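PDB 4BPS: chorismatase from Streptomyces hygroscopicus, which catalyses the hydrolysis of chorismate to a dihydroxycyclohexadiene carboxylic acid and pyruvate, a step that feeds the biosynthesis of the macrolide immunosuppressants FK506 and FK520. Local coordinates for residues I42-G47 / E70-V75; K297-R302 / E338-V343. All coordinates share one frame; numbering follows the deposited sequence.

Both interactions are buried pairings of antiparallel neighbours, but they belong to different sheets. Interaction 1 joins strands 38-44 and 72-77 of the five-stranded sheet near the N-terminus; interaction 2 joins strands 296-300 and 337-343 of the C-terminal sheet and lies nearer the centre of the chain, with E338 reaching the bound ligand. Their centres are about 14 Å apart, and they meet where K297 NZ forms a 2.7 Å salt bridge with E74 OE1. The chemistry shifts with place: interaction 1 has aromatic packing and a histidine-carboxylate bond on one face and a water-bridged polar pair on the other, whereas interaction 2 sets a buried charged cluster against a valine-isoleucine face.

Interaction 1 of 2, residues I42-G47 / E70-V75; sequences IEHGTG and EAFTEV
A71 tucks in beside G45: its CB packs against G45 CA at 3.9 Å, and its CA makes a bent CA-H...O contact with H44 O. F72 comes next and exchanges two backbone bonds with H44, one in each direction. Its side chain takes the cramped chi1 of 75°, between the backbone N and the carbonyl carbon, which carries the ring in beside the imidazole. The two planes are 19° from parallel, but offset enough that little of one ring lies over the other, and the side chains come closest at F72 CZ and H44 CD2, 3.6 Å. T73 turns to the other face, next to E43; one water bridges them, 2.7 Å from E43 OE2 and 2.8 Å from T73 OG1. E43 also has a salt bridge to R59, and T73 OG1 a hydrogen bond to T27. E74, paired with I42 through two backbone hydrogen bonds, returns to the face of F72 and H44. There E74 OE1 accepts a hydrogen bond from H44 NE2 at 2.8 Å, close to the imidazole plane but on the anti side of the carboxylate and 33° out of its plane. T64 holds H44 ND1, so both ring nitrogens are engaged and the ring's rotation is fixed; K297 supplies a salt bridge to the same E74 OE1. This is a classic antiparallel ladder inside a mixed five-stranded sheet, its H44-E74 face packed against the C-terminal sheet.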
ATOM      1  N   ILE A  42      -0.722 -11.694  -2.231  1.00  5.20           N
ATOM      2  CA  ILE A  42       0.641 -11.173  -2.314  1.00  5.37           C
ATOM      3  C   ILE A  42       1.491 -11.932  -1.305  1.00  5.32           C
ATOM      4  O   ILE A  42       1.224 -11.889  -0.100  1.00  5.92           O
ATOM      5  CB  ILE A  42       0.697  -9.659  -2.001  1.00  6.55           C
ATOM      6  CG1 ILE A  42      -0.243  -8.878  -2.935  1.00  7.88           C
ATOM      7  CG2 ILE A  42       2.134  -9.170  -2.058  1.00  7.03           C
ATOM      8  CD1 ILE A  42       0.105  -8.970  -4.415  1.00  9.06           C
ATOM      9  N   GLU A  43       2.491 -12.644  -1.818  1.00  5.37           N
ATOM     10  CA  GLU A  43       3.389 -13.432  -0.965  1.00  6.17           C
ATOM     11  C   GLU A  43       4.607 -12.612  -0.572  1.00  6.41           C
ATOM     12  O   GLU A  43       5.464 -12.301  -1.397  1.00  8.59           O
ATOM     13  CB  GLU A  43       3.823 -14.704  -1.695  1.00  7.56           C
ATOM     14  CG  GLU A  43       2.625 -15.535  -2.109  1.00 11.77           C
ATOM     15  CD  GLU A  43       2.996 -16.782  -2.853  1.00 18.21           C
ATOM     16  OE1 GLU A  43       3.989 -16.760  -3.610  1.00 20.92           O
ATOM     17  OE2 GLU A  43       2.282 -17.790  -2.699  1.00 20.33           O
ATOM     18  N   HIS A  44       4.676 -12.217   0.699  1.00  5.68           N
ATOM     19  CA  HIS A  44       5.830 -11.499   1.236  1.00  5.21           C
ATOM     20  C   HIS A  44       6.857 -12.498   1.704  1.00  5.66           C
ATOM     21  O   HIS A  44       6.539 -13.422   2.432  1.00  6.99           O
ATOM     22  CB  HIS A  44       5.391 -10.651   2.432  1.00  5.56           C
ATOM     23  CG  HIS A  44       4.473  -9.546   2.037  1.00  5.15           C
ATOM     24  ND1 HIS A  44       4.926  -8.366   1.482  1.00  5.62           N
ATOM     25  CD2 HIS A  44       3.120  -9.484   2.056  1.00  5.38           C
ATOM     26  CE1 HIS A  44       3.874  -7.619   1.188  1.00  5.65           C
ATOM     27  NE2 HIS A  44       2.770  -8.268   1.535  1.00  5.78           N
ATOM     28  N   GLY A  45       8.100 -12.342   1.290  1.00  5.67           N
ATOM     29  CA  GLY A  45       9.103 -13.326   1.643  1.00  6.32           C
ATOM     30  C   GLY A  45      10.464 -12.921   1.103  1.00  5.50           C
ATOM     31  O   GLY A  45      10.731 -11.730   0.892  1.00  5.62           O
ATOM     32  N   THR A  46      11.292 -13.929   0.855  1.00  5.70           N
ATOM     33  CA  THR A  46      12.689 -13.729   0.523  1.00  5.74           C
ATOM     34  C   THR A  46      12.994 -13.939  -0.971  1.00  5.87           C
ATOM     35  O   THR A  46      14.135 -14.207  -1.359  1.00  6.70           O
ATOM     36  CB  THR A  46      13.598 -14.629   1.395  1.00  6.57           C
ATOM     37  OG1 THR A  46      13.264 -16.002   1.130  1.00  7.42           O
ATOM     38  CG2 THR A  46      13.442 -14.330   2.863  1.00  7.06           C
ATOM     39  N   GLY A  47      12.004 -13.716  -1.827  1.00  6.08           N
ATOM     40  CA  GLY A  47      12.214 -13.793  -3.256  1.00  6.20           C
ATOM     41  C   GLY A  47      11.024 -13.198  -3.992  1.00  6.00           C
ATOM     42  O   GLY A  47      10.128 -12.595  -3.382  1.00  6.86           O
ATOM     43  N   GLU A  70       9.741 -14.924   8.425  1.00 11.02           N
ATOM     44  CA  GLU A  70       8.899 -13.735   8.372  1.00 10.63           C
ATOM     45  C   GLU A  70       7.985 -13.726   7.151  1.00  8.72           C
ATOM     46  O   GLU A  70       7.210 -12.777   6.956  1.00  9.85           O
ATOM     47  CB  GLU A  70       9.780 -12.485   8.385  1.00 12.09           C
ATOM     48  CG  GLU A  70      10.384 -12.321   9.753  1.00 14.01           C
ATOM     49  CD  GLU A  70      11.528 -11.338   9.811  1.00 14.13           C
ATOM     50  OE1 GLU A  70      12.069 -10.938   8.742  1.00 13.94           O
ATOM     51  OE2 GLU A  70      11.883 -10.956  10.956  1.00 15.00           O
ATOM     52  N   ALA A  71       8.081 -14.754   6.314  1.00  8.05           N
ATOM     53  CA  ALA A  71       7.251 -14.799   5.124  1.00  7.75           C
ATOM     54  C   ALA A  71       5.808 -15.036   5.512  1.00  7.69           C
ATOM     55  O   ALA A  71       5.538 -15.748   6.481  1.00  8.00           O
ATOM     56  CB  ALA A  71       7.734 -15.900   4.180  1.00  8.60           C
ATOM     57  N   PHE A  72       4.875 -14.453   4.761  1.00  7.09           N
ATOM     58  CA  PHE A  72       3.452 -14.709   4.974  1.00  7.00           C
ATOM     59  C   PHE A  72       2.724 -14.276   3.717  1.00  6.46           C
ATOM     60  O   PHE A  72       3.304 -13.603   2.849  1.00  7.09           O
ATOM     61  CB  PHE A  72       2.903 -13.951   6.213  1.00  7.01           C
ATOM     62  CG  PHE A  72       2.701 -12.484   5.976  1.00  6.85           C
ATOM     63  CD1 PHE A  72       3.781 -11.596   6.004  1.00  7.51           C
ATOM     64  CD2 PHE A  72       1.440 -11.979   5.712  1.00  6.83           C
ATOM     65  CE1 PHE A  72       3.574 -10.241   5.768  1.00  7.90           C
ATOM     66  CE2 PHE A  72       1.229 -10.641   5.473  1.00  7.76           C
ATOM     67  CZ  PHE A  72       2.304  -9.764   5.504  1.00  7.73           C
ATOM     68  N   THR A  73       1.452 -14.662   3.597  1.00  6.40           N
ATOM     69  CA  THR A  73       0.633 -14.261   2.461  1.00  6.55           C
ATOM     70  C   THR A  73      -0.420 -13.249   2.888  1.00  5.66           C
ATOM     71  O   THR A  73      -1.176 -13.447   3.860  1.00  6.57           O
ATOM     72  CB  THR A  73      -0.057 -15.473   1.822  1.00  8.77           C
ATOM     73  OG1 THR A  73       0.952 -16.414   1.467  1.00 11.32           O
ATOM     74  CG2 THR A  73      -0.820 -15.107   0.550  1.00  9.38           C
ATOM     75  N   GLU A  74      -0.434 -12.139   2.167  1.00  5.30           N
ATOM     76  CA  GLU A  74      -1.445 -11.099   2.318  1.00  5.49           C
ATOM     77  C   GLU A  74      -2.555 -11.410   1.313  1.00  5.40           C
ATOM     78  O   GLU A  74      -2.322 -11.377   0.106  1.00  5.86           O
ATOM     79  CB  GLU A  74      -0.793  -9.750   2.013  1.00  5.77           C
ATOM     80  CG  GLU A  74      -1.724  -8.564   1.873  1.00  6.32           C
ATOM     81  CD  GLU A  74      -0.987  -7.315   1.435  1.00  6.06           C
ATOM     82  OE1 GLU A  74       0.210  -7.151   1.790  1.00  6.36           O
ATOM     83  OE2 GLU A  74      -1.593  -6.476   0.721  1.00  7.16           O
ATOM     84  N   VAL A  75      -3.756 -11.729   1.807  1.00  5.55           N
ATOM     85  CA  VAL A  75      -4.855 -12.167   0.957  1.00  6.48           C
ATOM     86  C   VAL A  75      -5.963 -11.116   0.985  1.00  6.53           C
ATOM     87  O   VAL A  75      -6.459 -10.766   2.056  1.00  7.14           O
ATOM     88  CB  VAL A  75      -5.432 -13.526   1.416  1.00  7.23           C
ATOM     89  CG1 VAL A  75      -6.443 -14.026   0.396  1.00  7.54           C
ATOM     90  CG2 VAL A  75      -4.312 -14.572   1.640  1.00  8.23           C
TER
HETATM   91  O   HOH W   1       0.415 -18.093  -0.703  1.00 24.38           O

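Interaction 2 of 2, residues K297-R302 / E338-V343; sequences KVYVRR and EIEGMV. With 3EB (3-(2-carboxyethyl)benzoic acid), chain B.
E340 swings its CG between the backbone N and the carbonyl carbon (chi1 65°), and this brings its carboxylate over to K297 and Y299 on the neighbouring strand. K297 bends at chi2 and chi3 (141° and 62°), running alongside E340 until NZ makes a salt bridge to E340 OE2 at 2.9 Å. Y299 sends its hydroxyl to the other oxygen, OH donating to E340 OE1 at 2.7 Å. OE1 lies near the plane of the tyrosine ring, at its edge, while the carboxylate stands nearly upright to that ring; both donors approach from well above the carboxylate plane. W138 also binds E340 OE2 and T180 binds OE1, while the stronger polar partner of K297 NZ is E74. Were E340 an alanine, the K297 ammonium would probably lose one of its two carboxylate partners and the Y299 hydroxyl its acceptor, leaving that hydroxyl free to turn.

On the far face V298 CG2 meets I339 CG2 at 4.0 Å. The backbones are laced by paired bonds at K297-E340 and Y299-E338, among them Y299 N to E338 O at 2.8 Å. E338, the proton acceptor, shares a face with Y299 and E340 and extends to the bound ligand, where its OE2 lies 3.2 Å from CA of 3-(2-carboxyethyl)benzoic acid. The strand that carries the catalytic carboxylate is thus tied down two residues later by a buried ion pair, whose opposite charges probably offset each other and favour an ionised E340.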
ATOM      1  N   LYS A 297       1.101  -4.040   8.556  1.00  5.18           N
ATOM      2  CA  LYS A 297       2.466  -4.369   8.167  1.00  5.50           C
ATOM      3  C   LYS A 297       3.374  -3.272   8.693  1.00  5.02           C
ATOM      4  O   LYS A 297       3.072  -2.082   8.528  1.00  5.25           O
ATOM      5  CB  LYS A 297       2.602  -4.533   6.654  1.00  6.26           C
ATOM      6  CG  LYS A 297       1.891  -5.817   6.184  1.00  7.13           C
ATOM      7  CD  LYS A 297       1.153  -5.668   4.875  1.00  7.36           C
ATOM      8  CE  LYS A 297       2.089  -5.325   3.770  1.00  6.92           C
ATOM      9  NZ  LYS A 297       1.332  -4.823   2.555  1.00  6.70           N
ATOM     10  N   VAL A 298       4.465  -3.692   9.323  1.00  4.73           N
ATOM     11  CA  VAL A 298       5.418  -2.798   9.952  1.00  5.28           C
ATOM     12  C   VAL A 298       6.768  -3.039   9.257  1.00  4.77           C
ATOM     13  O   VAL A 298       7.342  -4.119   9.399  1.00  6.06           O
ATOM     14  CB  VAL A 298       5.507  -3.070  11.476  1.00  6.09           C
ATOM     15  CG1 VAL A 298       6.540  -2.135  12.114  1.00  6.87           C
ATOM     16  CG2 VAL A 298       4.145  -2.897  12.135  1.00  6.90           C
ATOM     17  N   TYR A 299       7.206  -2.054   8.479  1.00  4.92           N
ATOM     18  CA  TYR A 299       8.434  -2.168   7.715  1.00  5.16           C
ATOM     19  C   TYR A 299       9.558  -1.558   8.513  1.00  5.17           C
ATOM     20  O   TYR A 299       9.409  -0.432   9.009  1.00  5.51           O
ATOM     21  CB  TYR A 299       8.279  -1.411   6.408  1.00  5.62           C
ATOM     22  CG  TYR A 299       7.068  -1.781   5.574  1.00  5.23           C
ATOM     23  CD1 TYR A 299       7.034  -2.961   4.827  1.00  5.79           C
ATOM     24  CD2 TYR A 299       5.963  -0.926   5.482  1.00  5.90           C
ATOM     25  CE1 TYR A 299       5.946  -3.274   4.016  1.00  5.90           C
ATOM     26  CE2 TYR A 299       4.865  -1.223   4.676  1.00  5.45           C
ATOM     27  CZ  TYR A 299       4.871  -2.406   3.938  1.00  5.49           C
ATOM     28  OH  TYR A 299       3.836  -2.736   3.102  1.00  6.12           O
ATOM     29  N   VAL A 300      10.664  -2.294   8.663  1.00  5.41           N
ATOM     30  CA  VAL A 300      11.761  -1.868   9.525  1.00  5.33           C
ATOM     31  C   VAL A 300      13.065  -1.987   8.763  1.00  5.23           C
ATOM     32  O   VAL A 300      13.396  -3.055   8.227  1.00  5.34           O
ATOM     33  CB  VAL A 300      11.840  -2.742  10.801  1.00  5.91           C
ATOM     34  CG1 VAL A 300      12.933  -2.252  11.722  1.00  6.66           C
ATOM     35  CG2 VAL A 300      10.474  -2.735  11.545  1.00  6.81           C
ATOM     36  N   ARG A 301      13.823  -0.887   8.712  1.00  5.63           N
ATOM     37  CA  ARG A 301      15.030  -0.836   7.891  1.00  5.71           C
ATOM     38  C   ARG A 301      16.151  -1.759   8.381  1.00  5.74           C
ATOM     39  O   ARG A 301      16.791  -2.443   7.565  1.00  6.18           O
ATOM     40  CB  ARG A 301      15.536   0.611   7.826  1.00  5.84           C
ATOM     41  CG  ARG A 301      16.893   0.765   7.105  1.00  6.06           C
ATOM     42  CD  ARG A 301      17.284   2.232   6.979  1.00  6.35           C
ATOM     43  NE  ARG A 301      16.347   2.991   6.159  1.00  6.29           N
ATOM     44  CZ  ARG A 301      16.381   3.028   4.822  1.00  6.36           C
ATOM     45  NH1 ARG A 301      17.332   2.394   4.137  1.00  6.92           N
ATOM     46  NH2 ARG A 301      15.422   3.690   4.169  1.00  6.63           N
ATOM     47  N   ARG A 302      16.435  -1.719   9.683  1.00  5.94           N
ATOM     48  CA  ARG A 302      17.555  -2.473  10.256  1.00  6.45           C
ATOM     49  C   ARG A 302      17.101  -3.719  10.999  1.00  6.50           C
ATOM     50  O   ARG A 302      16.186  -3.654  11.825  1.00  6.36           O
ATOM     51  CB  ARG A 302      18.340  -1.624  11.255  1.00  7.13           C
ATOM     52  CG  ARG A 302      18.872  -0.322  10.683  1.00  7.83           C
ATOM     53  CD  ARG A 302      20.006   0.223  11.564  1.00  9.69           C
ATOM     54  NE  ARG A 302      19.592   0.342  12.963  1.00 10.68           N
ATOM     55  CZ  ARG A 302      20.404   0.616  13.986  1.00 12.48           C
ATOM     56  NH1 ARG A 302      21.711   0.802  13.788  1.00 13.25           N
ATOM     57  NH2 ARG A 302      19.911   0.686  15.235  1.00 13.09           N
ATOM     58  N   GLU A 338       8.049   2.159   9.100  1.00  5.29           N
ATOM     59  CA  GLU A 338       6.738   2.656   8.706  1.00  6.20           C
ATOM     60  C   GLU A 338       5.691   1.598   9.036  1.00  6.04           C
ATOM     61  O   GLU A 338       6.014   0.408   9.127  1.00  6.86           O
ATOM     62  CB  GLU A 338       6.640   2.909   7.213  1.00  7.84           C
ATOM     63  CG  GLU A 338       7.353   4.122   6.757  1.00  7.96           C
ATOM     64  CD  GLU A 338       7.054   4.400   5.303  1.00  8.41           C
ATOM     65  OE1 GLU A 338       6.758   3.420   4.552  1.00  8.29           O
ATOM     66  OE2 GLU A 338       7.107   5.562   4.882  1.00 11.29           O
ATOM     67  N   ILE A 339       4.446   2.034   9.189  1.00  6.04           N
ATOM     68  CA  ILE A 339       3.353   1.152   9.525  1.00  5.89           C
ATOM     69  C   ILE A 339       2.156   1.460   8.629  1.00  4.93           C
ATOM     70  O   ILE A 339       1.795   2.629   8.467  1.00  5.02           O
ATOM     71  CB  ILE A 339       2.936   1.318  10.998  1.00  7.94           C
ATOM     72  CG1 ILE A 339       4.141   1.200  11.932  1.00 11.47           C
ATOM     73  CG2 ILE A 339       1.867   0.293  11.376  1.00  8.57           C
ATOM     74  CD1 ILE A 339       4.578   2.481  12.535  1.00 15.87           C
ATOM     75  N   GLU A 340       1.543   0.415   8.059  1.00  5.12           N
ATOM     76  CA  GLU A 340       0.273   0.539   7.366  1.00  5.17           C
ATOM     77  C   GLU A 340      -0.740  -0.384   8.049  1.00  4.80           C
ATOM     78  O   GLU A 340      -0.379  -1.289   8.802  1.00  5.00           O
ATOM     79  CB  GLU A 340       0.406   0.158   5.878  1.00  5.39           C
ATOM     80  CG  GLU A 340       0.764  -1.291   5.646  1.00  5.78           C
ATOM     81  CD  GLU A 340       0.843  -1.644   4.170  1.00  5.53           C
ATOM     82  OE1 GLU A 340       1.717  -1.097   3.467  1.00  5.94           O
ATOM     83  OE2 GLU A 340       0.017  -2.484   3.695  1.00  6.45           O
ATOM     84  N   GLY A 341      -2.018  -0.220   7.718  1.00  4.83           N
ATOM     85  CA  GLY A 341      -3.033  -1.110   8.223  1.00  5.64           C
ATOM     86  C   GLY A 341      -4.407  -0.632   7.768  1.00  5.42           C
ATOM     87  O   GLY A 341      -4.524   0.273   6.945  1.00  5.75           O
HETATM   88  N   MSE A 342      -5.459  -1.202   8.351  1.00  5.35           N
HETATM   89  CA  MSE A 342      -6.820  -0.833   7.943  1.00  5.83           C
HETATM   90  C   MSE A 342      -7.775  -1.005   9.109  1.00  6.31           C
HETATM   91  O   MSE A 342      -7.486  -1.705  10.085  1.00  6.74           O
HETATM   92  CB  MSE A 342      -7.289  -1.655   6.734  1.00  6.29           C
HETATM   93  CG  MSE A 342      -7.413  -3.141   6.989  1.00  7.35           C
HETATM   94 SE   MSE A 342      -8.250  -4.081   5.491  1.00  9.57          SE
HETATM   95  CE  MSE A 342     -10.061  -3.619   5.924  1.00 12.04           C
ATOM     96  N   VAL A 343      -8.925  -0.353   9.007  1.00  6.50           N
ATOM     97  CA  VAL A 343     -10.034  -0.606   9.910  1.00  7.03           C
ATOM     98  C   VAL A 343     -11.170  -1.203   9.084  1.00  7.03           C
ATOM     99  O   VAL A 343     -11.674  -0.579   8.149  1.00  7.17           O
ATOM    100  CB  VAL A 343     -10.510   0.681  10.609  1.00  7.58           C
ATOM    101  CG1 VAL A 343     -11.608   0.366  11.628  1.00  8.62           C
ATOM    102  CG2 VAL A 343      -9.349   1.348  11.320  1.00  8.67           C
TER
HETATM  103  C   3EB B1345       6.032   9.805   3.390  1.00  5.35           C
HETATM  104  O   3EB B1345       6.338  10.507   2.421  1.00  5.73           O
HETATM  105  CA  3EB B1345       6.737   8.512   3.693  1.00  5.53           C
HETATM  106  OAB 3EB B1345       5.578   7.017  -2.528  1.00  5.47           O
HETATM  107  OAD 3EB B1345       3.746   5.767  -2.453  1.00  5.49           O
HETATM  108  CAE 3EB B1345       4.589   6.782   2.398  1.00  5.28           C
HETATM  109  CAF 3EB B1345       3.495   6.268   1.715  1.00  4.97           C
HETATM  110  CAG 3EB B1345       5.742   7.161   1.708  1.00  4.77           C
HETATM  111  CAH 3EB B1345       3.536   6.112   0.340  1.00  5.00           C
HETATM  112  CAL 3EB B1345       4.697   6.420  -1.877  1.00  5.09           C
HETATM  113  CAM 3EB B1345       5.758   7.016   0.320  1.00  4.86           C
HETATM  114  CAN 3EB B1345       4.660   6.512  -0.376  1.00  5.07           C
HETATM  115  OXT 3EB B1345       5.129  10.159   4.241  1.00  5.69           O
HETATM  116  C2  3EB B1345       6.983   7.672   2.422  1.00  5.40           C